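PDB 5O8R: L-lysine 6-monooxygenase involved in desferrioxamine biosynthesis from Erwinia amylovora CFBP1430, which catalyses the NADPH-dependent hydroxylation of the side-chain amino group of L-lysine, using FAD as cofactor, in the biosynthesis of the siderophore desferrioxamine. Local coordinates for residues F300-L305 and L320-Q325. Sequence-based numbering, arbitrary orientation.
With NAP (NADP nicotinamide-adenine-dinucleotide phosphate), chain D.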
ATOM      1  N   PHE A 300       6.626  25.237 -12.680  1.00 44.51           N
ATOM      2  CA  PHE A 300       7.603  26.071 -12.050  1.00 47.72           C
ATOM      3  C   PHE A 300       7.277  26.171 -10.621  1.00 48.11           C
ATOM      4  O   PHE A 300       6.178  25.878 -10.217  1.00 51.47           O
ATOM      5  CB  PHE A 300       7.582  27.433 -12.658  1.00 49.71           C
ATOM      6  CG  PHE A 300       8.185  27.493 -14.009  1.00 48.10           C
ATOM      7  CD1 PHE A 300       9.521  27.760 -14.148  1.00 47.82           C
ATOM      8  CD2 PHE A 300       7.401  27.326 -15.141  1.00 49.86           C
ATOM      9  CE1 PHE A 300      10.073  27.849 -15.408  1.00 50.04           C
ATOM     10  CE2 PHE A 300       7.934  27.422 -16.407  1.00 47.50           C
ATOM     11  CZ  PHE A 300       9.279  27.662 -16.540  1.00 49.07           C
ATOM     12  N   THR A 301       8.244  26.645  -9.869  1.00 50.19           N
ATOM     13  CA  THR A 301       8.220  26.533  -8.433  1.00 49.36           C
ATOM     14  C   THR A 301       9.015  27.764  -7.829  1.00 49.23           C
ATOM     15  O   THR A 301       9.646  28.529  -8.563  1.00 42.79           O
ATOM     16  CB  THR A 301       8.742  25.112  -8.140  1.00 50.55           C
ATOM     17  OG1 THR A 301       8.520  24.786  -6.787  1.00 48.81           O
ATOM     18  CG2 THR A 301      10.254  24.943  -8.523  1.00 55.52           C
ATOM     19  N   HIS A 302       8.931  28.018  -6.528  1.00 49.55           N
ATOM     20  CA  HIS A 302       9.504  29.265  -5.924  1.00 53.33           C
ATOM     21  C   HIS A 302       9.096  30.600  -6.562  1.00 52.81           C
ATOM     22  O   HIS A 302       9.841  31.560  -6.434  1.00 61.92           O
ATOM     23  CB  HIS A 302      11.047  29.257  -5.888  1.00 56.20           C
ATOM     24  CG  HIS A 302      11.646  28.183  -5.046  1.00 58.23           C
ATOM     25  ND1 HIS A 302      12.165  27.022  -5.587  1.00 53.14           N
ATOM     26  CD2 HIS A 302      11.822  28.097  -3.703  1.00 63.14           C
ATOM     27  CE1 HIS A 302      12.665  26.279  -4.615  1.00 56.91           C
ATOM     28  NE2 HIS A 302      12.452  26.897  -3.463  1.00 68.68           N
ATOM     29  N   SER A 303       7.950  30.674  -7.239  1.00 53.44           N
ATOM     30  CA  SER A 303       7.602  31.835  -8.098  1.00 51.95           C
ATOM     31  C   SER A 303       6.318  32.600  -7.685  1.00 55.76           C
ATOM     32  O   SER A 303       5.173  32.138  -7.885  1.00 53.48           O
ATOM     33  CB  SER A 303       7.478  31.418  -9.567  1.00 51.54           C
ATOM     34  OG  SER A 303       8.532  30.580  -9.961  1.00 56.77           O
ATOM     35  N   GLU A 304       6.539  33.798  -7.138  1.00 58.37           N
ATOM     36  CA  GLU A 304       5.476  34.723  -6.786  1.00 55.69           C
ATOM     37  C   GLU A 304       4.987  35.395  -8.038  1.00 49.52           C
ATOM     38  O   GLU A 304       5.795  35.820  -8.864  1.00 50.52           O
ATOM     39  CB  GLU A 304       5.988  35.783  -5.799  1.00 62.32           C
ATOM     40  CG  GLU A 304       4.911  36.774  -5.354  1.00 70.64           C
ATOM     41  CD  GLU A 304       5.012  37.165  -3.901  1.00 68.85           C
ATOM     42  OE1 GLU A 304       5.752  38.118  -3.607  1.00 78.86           O
ATOM     43  OE2 GLU A 304       4.347  36.525  -3.065  1.00 66.10           O
ATOM     44  N   LEU A 305       3.667  35.478  -8.173  1.00 47.93           N
ATOM     45  CA  LEU A 305       3.019  36.189  -9.276  1.00 50.67           C
ATOM     46  C   LEU A 305       2.866  37.607  -8.822  1.00 52.97           C
ATOM     47  O   LEU A 305       2.012  37.888  -7.991  1.00 54.71           O
ATOM     48  CB  LEU A 305       1.650  35.587  -9.591  1.00 50.58           C
ATOM     49  CG  LEU A 305       0.857  36.260 -10.712  1.00 51.41           C
ATOM     50  CD1 LEU A 305       1.370  35.785 -12.049  1.00 51.89           C
ATOM     51  CD2 LEU A 305      -0.636  35.967 -10.632  1.00 51.87           C
ATOM     52  N   LEU A 320       6.513  36.759 -13.023  1.00 65.20           N
ATOM     53  CA  LEU A 320       6.812  35.907 -11.870  1.00 58.88           C
ATOM     54  C   LEU A 320       8.164  36.291 -11.298  1.00 57.65           C
ATOM     55  O   LEU A 320       9.045  36.742 -12.040  1.00 60.52           O
ATOM     56  CB  LEU A 320       6.830  34.463 -12.323  1.00 56.56           C
ATOM     57  CG  LEU A 320       5.519  34.015 -12.978  1.00 60.52           C
ATOM     58  CD1 LEU A 320       5.734  32.767 -13.810  1.00 63.95           C
ATOM     59  CD2 LEU A 320       4.466  33.764 -11.920  1.00 61.09           C
ATOM     60  N   HIS A 321       8.329  36.129  -9.993  1.00 53.57           N
ATOM     61  CA  HIS A 321       9.596  36.409  -9.337  1.00 58.72           C
ATOM     62  C   HIS A 321      10.115  35.103  -8.741  1.00 64.15           C
ATOM     63  O   HIS A 321       9.538  34.611  -7.768  1.00 64.39           O
ATOM     64  CB  HIS A 321       9.471  37.465  -8.239  1.00 65.96           C
ATOM     65  CG  HIS A 321      10.774  37.851  -7.636  1.00 71.31           C
ATOM     66  ND1 HIS A 321      10.943  37.973  -6.274  1.00 74.47           N
ATOM     67  CD2 HIS A 321      11.976  38.120  -8.197  1.00 72.45           C
ATOM     68  CE1 HIS A 321      12.192  38.315  -6.021  1.00 75.44           C
ATOM     69  NE2 HIS A 321      12.836  38.427  -7.170  1.00 74.81           N
ATOM     70  N   GLN A 322      11.169  34.516  -9.319  1.00 62.08           N
ATOM     71  CA  GLN A 322      11.720  33.272  -8.771  1.00 58.94           C
ATOM     72  C   GLN A 322      12.484  33.689  -7.504  1.00 62.98           C
ATOM     73  O   GLN A 322      13.582  34.238  -7.586  1.00 64.99           O
ATOM     74  CB  GLN A 322      12.597  32.534  -9.802  1.00 57.90           C
ATOM     75  CG  GLN A 322      12.660  30.996  -9.716  1.00 53.92           C
ATOM     76  CD  GLN A 322      13.498  30.435  -8.556  1.00 57.95           C
ATOM     77  OE1 GLN A 322      13.687  31.085  -7.529  1.00 64.82           O
ATOM     78  NE2 GLN A 322      13.988  29.204  -8.714  1.00 56.20           N
ATOM     79  N   GLN A 323      11.892  33.430  -6.335  1.00 64.77           N
ATOM     80  CA  GLN A 323      12.340  34.052  -5.050  1.00 66.46           C
ATOM     81  C   GLN A 323      13.630  33.548  -4.411  1.00 58.61           C
ATOM     82  O   GLN A 323      14.174  34.186  -3.552  1.00 63.24           O
ATOM     83  CB  GLN A 323      11.202  34.011  -4.002  1.00 70.58           C
ATOM     84  CG  GLN A 323      10.459  35.347  -3.878  1.00 74.56           C
ATOM     85  CD  GLN A 323       9.001  35.273  -3.451  1.00 69.55           C
ATOM     86  OE1 GLN A 323       8.312  36.279  -3.547  1.00 78.53           O
ATOM     87  NE2 GLN A 323       8.517  34.101  -3.011  1.00 64.49           N
ATOM     88  N   GLU A 324      14.089  32.396  -4.829  1.00 60.95           N
ATOM     89  CA  GLU A 324      15.232  31.734  -4.242  1.00 63.00           C
ATOM     90  C   GLU A 324      16.428  32.116  -5.070  1.00 65.51           C
ATOM     91  O   GLU A 324      17.531  32.368  -4.528  1.00 68.64           O
ATOM     92  CB  GLU A 324      15.013  30.215  -4.300  1.00 66.28           C
ATOM     93  CG  GLU A 324      16.057  29.326  -3.631  1.00 66.57           C
ATOM     94  CD  GLU A 324      15.565  27.899  -3.463  1.00 69.39           C
ATOM     95  OE1 GLU A 324      15.683  27.084  -4.425  1.00 63.22           O
ATOM     96  OE2 GLU A 324      15.033  27.605  -2.361  1.00 70.89           O
ATOM     97  N   GLN A 325      16.210  32.150  -6.387  1.00 59.47           N
ATOM     98  CA  GLN A 325      17.212  32.632  -7.327  1.00 64.28           C
ATOM     99  C   GLN A 325      17.242  34.184  -7.392  1.00 72.39           C
ATOM    100  O   GLN A 325      18.099  34.745  -8.070  1.00 76.16           O
ATOM    101  CB  GLN A 325      16.908  32.040  -8.701  1.00 60.95           C
ATOM    102  CG  GLN A 325      18.042  31.981  -9.712  1.00 62.40           C
ATOM    103  CD  GLN A 325      17.560  31.530 -11.101  1.00 68.05           C
ATOM    104  OE1 GLN A 325      16.407  31.111 -11.274  1.00 68.89           O
ATOM    105  NE2 GLN A 325      18.436  31.640 -12.101  1.00 68.49           N
TER
HETATM  106  PA  NAP D 502      -3.988  26.841  -0.449  1.00 79.98           P
HETATM  107  O1A NAP D 502      -4.268  28.044   0.479  1.00 73.93           O
HETATM  108  O2A NAP D 502      -3.003  25.728  -0.047  1.00 73.03           O
HETATM  109  O5B NAP D 502      -3.619  27.299  -1.951  1.00 73.61           O
HETATM  110  C5B NAP D 502      -2.773  28.430  -2.083  1.00 72.79           C
HETATM  111  C4B NAP D 502      -1.654  28.152  -3.048  1.00 68.60           C
HETATM  112  O4B NAP D 502      -1.655  29.354  -3.784  1.00 67.91           O
HETATM  113  C3B NAP D 502      -0.290  27.933  -2.352  1.00 70.17           C
HETATM  114  O3B NAP D 502       0.604  26.979  -3.012  1.00 55.70           O
HETATM  115  C2B NAP D 502       0.182  29.383  -2.319  1.00 74.98           C
HETATM  116  O2B NAP D 502       1.604  29.545  -2.112  1.00 78.38           O
HETATM  117  C1B NAP D 502      -0.349  29.863  -3.669  1.00 73.70           C
HETATM  118  N9A NAP D 502      -0.284  31.334  -3.870  1.00 72.04           N
HETATM  119  C8A NAP D 502      -0.831  32.372  -3.171  1.00 69.56           C
HETATM  120  N7A NAP D 502      -0.439  33.567  -3.733  1.00 62.64           N
HETATM  121  C5A NAP D 502       0.339  33.259  -4.781  1.00 61.54           C
HETATM  122  C6A NAP D 502       1.089  33.983  -5.796  1.00 59.18           C
HETATM  123  N6A NAP D 502       1.013  35.299  -5.758  1.00 63.48           N
HETATM  124  N1A NAP D 502       1.820  33.314  -6.728  1.00 63.59           N
HETATM  125  C2A NAP D 502       1.866  31.954  -6.774  1.00 67.97           C
HETATM  126  N3A NAP D 502       1.204  31.184  -5.870  1.00 68.31           N
HETATM  127  C4A NAP D 502       0.450  31.792  -4.877  1.00 71.24           C
HETATM  128  O3  NAP D 502      -5.495  26.275  -0.615  1.00 81.61           O
HETATM  129  PN  NAP D 502      -6.217  25.387  -1.750  1.00 70.52           P
HETATM  130  O1N NAP D 502      -7.497  26.116  -2.030  1.00 60.28           O
HETATM  131  O2N NAP D 502      -5.253  25.040  -2.943  1.00 79.18           O
HETATM  132  O5D NAP D 502      -6.689  24.122  -0.829  1.00106.87           O
HETATM  133  C5D NAP D 502      -6.131  23.799   0.468  1.00135.63           C
HETATM  134  C4D NAP D 502      -6.796  24.580   1.617  1.00145.26           C
HETATM  135  O4D NAP D 502      -8.120  24.079   1.652  1.00139.47           O
HETATM  136  C3D NAP D 502      -6.130  24.383   3.004  1.00151.21           C
HETATM  137  O3D NAP D 502      -5.892  25.575   3.806  1.00125.03           O
HETATM  138  C2D NAP D 502      -7.043  23.410   3.721  1.00149.79           C
HETATM  139  O2D NAP D 502      -7.523  23.918   4.979  1.00142.40           O
HETATM  140  C1D NAP D 502      -8.204  23.152   2.734  1.00157.52           C
HETATM  141  N1N NAP D 502      -8.343  21.779   2.195  1.00159.90           N
HETATM  142  C2N NAP D 502      -9.012  21.607   1.015  1.00136.39           C
HETATM  143  C3N NAP D 502      -9.207  20.310   0.518  1.00146.43           C
HETATM  144  C7N NAP D 502      -9.910  20.030  -0.765  1.00124.35           C
HETATM  145  O7N NAP D 502     -10.632  19.014  -0.827  1.00109.28           O
HETATM  146  N7N NAP D 502      -9.677  20.888  -1.763  1.00104.96           N
HETATM  147  C4N NAP D 502      -8.722  19.207   1.222  1.00167.19           C
HETATM  148  C5N NAP D 502      -8.043  19.407   2.419  1.00168.24           C
HETATM  149  C6N NAP D 502      -7.877  20.703   2.894  1.00165.98           C
HETATM  150  P2B NAP D 502       2.271  29.388  -0.646  1.00 84.35           P
HETATM  151  O1X NAP D 502       3.580  30.175  -0.749  1.00 78.06           O
HETATM  152  O2X NAP D 502       2.424  27.886  -0.421  1.00 83.34           O
HETATM  153  O3X NAP D 502       1.235  29.983   0.289  1.00 82.28           O
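H302 O accepts a hydrogen bond from Q323 N at 2.8 Å, almost straight at the hydrogen (173°), just where regular strand pairing ends. Beyond it, E304 and H321 form a hydrogen-bonded antiparallel pair: H321 N gives to E304 O at 2.8 Å, and E304 N returns a longer bond to H321 O. Where the strand 315-322 gives way to a turn, the side chain of Q322 bends at chi2 (-74°) and its OE1 accepts two backbone amides, E324 N and Q325 N, each at 3.0 Å. In this turn E324 lies over one face of the H302 imidazole. E324 CB makes a CH-pi contact 4.1 Å from the centroid of the H302 ring, while the carboxylate, its plane 50° from the ring's, lies above the rim and hydrogen-bonds through OE1 to the hydroxyl of Y251 of the second subunit. On one face of the hairpin L305 CD1 packs against L320 CD2 at 3.7 Å; on the other, E304 OE2 forms a salt bridge with R227, itself an NADP-binding residue. L305 N hydrogen-bonds to N1A of the NADP adenine at 3.2 Å. The example is an antiparallel beta hairpin whose strand 303-311, outermost in this chain's sheet, meets the adenine of NADP through a main-chain amide.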